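Local coordinates for D-alanine--D-alanine ligase (Acinetobacter baumannii ACICU, PDB 5D8D), which catalyses the ATP-dependent joining of two D-alanine molecules into D-alanyl-D-alanine, a building block for peptidoglycan in the bacterial cell wall, at residues L238-R241 / A242-V246. Residues are numbered along the deposited sequence; the frame is centred on the assembly and turned at random.
Sequences LCLR and AFQAV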
# COMPACT_ATOMS: atom_id res chain seq x y z
N LEU A 238 3.39 10.45 -20.25
CA LEU A 238 2.70 10.84 -19.03
C LEU A 238 2.32 9.61 -18.19
O LEU A 238 2.54 9.58 -16.98
CB LEU A 238 1.46 11.65 -19.39
CG LEU A 238 0.63 12.11 -18.22
CD1 LEU A 238 1.44 13.14 -17.45
CD2 LEU A 238 -0.73 12.66 -18.67
N CYS A 239 1.74 8.62 -18.86
CA CYS A 239 1.30 7.38 -18.21
C CYS A 239 2.49 6.56 -17.73
O CYS A 239 2.39 5.88 -16.73
CB CYS A 239 0.39 6.57 -19.14
SG CYS A 239 -1.19 7.39 -19.42
N LEU A 240 3.60 6.60 -18.45
CA LEU A 240 4.80 5.92 -17.96
C LEU A 240 5.16 6.46 -16.62
O LEU A 240 5.44 5.70 -15.72
CB LEU A 240 5.97 6.11 -18.92
CG LEU A 240 7.30 5.48 -18.54
CD1 LEU A 240 7.17 4.00 -18.27
CD2 LEU A 240 8.26 5.73 -19.67
N ARG A 241 5.13 7.78 -16.47
CA ARG A 241 5.48 8.43 -15.21
C ARG A 241 4.47 8.13 -14.11
O ARG A 241 4.82 7.98 -12.95
CB ARG A 241 5.60 9.94 -15.38
CG ARG A 241 6.70 10.35 -16.33
CD ARG A 241 7.23 11.72 -15.95
NE ARG A 241 6.26 12.77 -16.20
CZ ARG A 241 6.22 13.96 -15.58
NH1 ARG A 241 7.08 14.28 -14.61
NH2 ARG A 241 5.28 14.85 -15.93
N ALA A 242 3.20 8.07 -14.48
CA ALA A 242 2.16 7.69 -13.52
C ALA A 242 2.38 6.25 -13.05
O ALA A 242 2.10 5.91 -11.89
CB ALA A 242 0.78 7.85 -14.15
N PHE A 243 2.86 5.41 -13.97
CA PHE A 243 3.04 3.99 -13.71
C PHE A 243 4.21 3.84 -12.74
O PHE A 243 4.09 3.15 -11.72
CB PHE A 243 3.29 3.25 -15.05
CG PHE A 243 3.27 1.75 -14.98
CD1 PHE A 243 2.07 1.06 -14.95
CD2 PHE A 243 4.46 1.02 -15.01
CE1 PHE A 243 2.05 -0.34 -14.95
CE2 PHE A 243 4.45 -0.38 -14.98
CZ PHE A 243 3.24 -1.06 -14.96
N GLN A 244 5.33 4.50 -13.05
CA GLN A 244 6.47 4.55 -12.14
C GLN A 244 6.18 5.19 -10.79
O GLN A 244 6.60 4.67 -9.75
CB GLN A 244 7.63 5.28 -12.80
CG GLN A 244 8.27 4.43 -13.89
CD GLN A 244 9.12 5.18 -14.90
OE1 GLN A 244 9.87 4.55 -15.66
NE2 GLN A 244 8.98 6.50 -14.98
N ALA A 245 5.41 6.27 -10.78
CA ALA A 245 5.16 6.99 -9.54
C ALA A 245 4.53 6.12 -8.48
O ALA A 245 4.90 6.16 -7.33
CB ALA A 245 4.29 8.20 -9.78
N VAL A 246 3.54 5.36 -8.88
CA VAL A 246 2.75 4.58 -7.97
C VAL A 246 3.51 3.29 -7.66
O VAL A 246 3.10 2.53 -6.78
CB VAL A 246 1.37 4.33 -8.59
CG1 VAL A 246 1.42 3.12 -9.52
CG2 VAL A 246 0.32 4.16 -7.53
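L240 and Q244 meet one turn apart on the alpha-helix 229-245, which packs on the antiparallel sheet that contains strands 181-189 and 264-270, in the ATP-grasp fold. The contact joins successive turns of this helix.

Backbone hydrogen bonds carry most of it. Four follow the i to i+4 pattern. A242 N donates to L238 O at 3.0 Å. F243 N donates to C239 O at 2.8 Å. Q244 N reaches L240 O at 2.9 Å. A245 N closes the series on R241 O at 2.8 Å. F243 N also has a weak i to i+3 bond to L240 O.

The side chains divide by helix face. C239, A242 and F243 are buried. C239 and A242 pack on L266 of strand 264-270, C239 also touches I186 and F188 of strand 181-189, and the ring of F243 stacks on that of F188. C239 lies about 7 Å, side chain to side chain, from F184, which falls in the predicted ATP site.

R241 and Q244 are on the exposed side. A245 O accepts a weak hydrogen bond from K102 of the second subunit.

Side-chain contact across the turn is mainly that of L240 with Q244. The two side chains cross at a slant. Q244 CG lies beside its own backbone N (chi1 -73°), and the chain runs extended from there. This carries the amide back over the preceding turn. Q244 NE2 comes to 3.7 Å from L240 O, and Q244 OE1 rests 3.8 Å from the methyl L240 CD1.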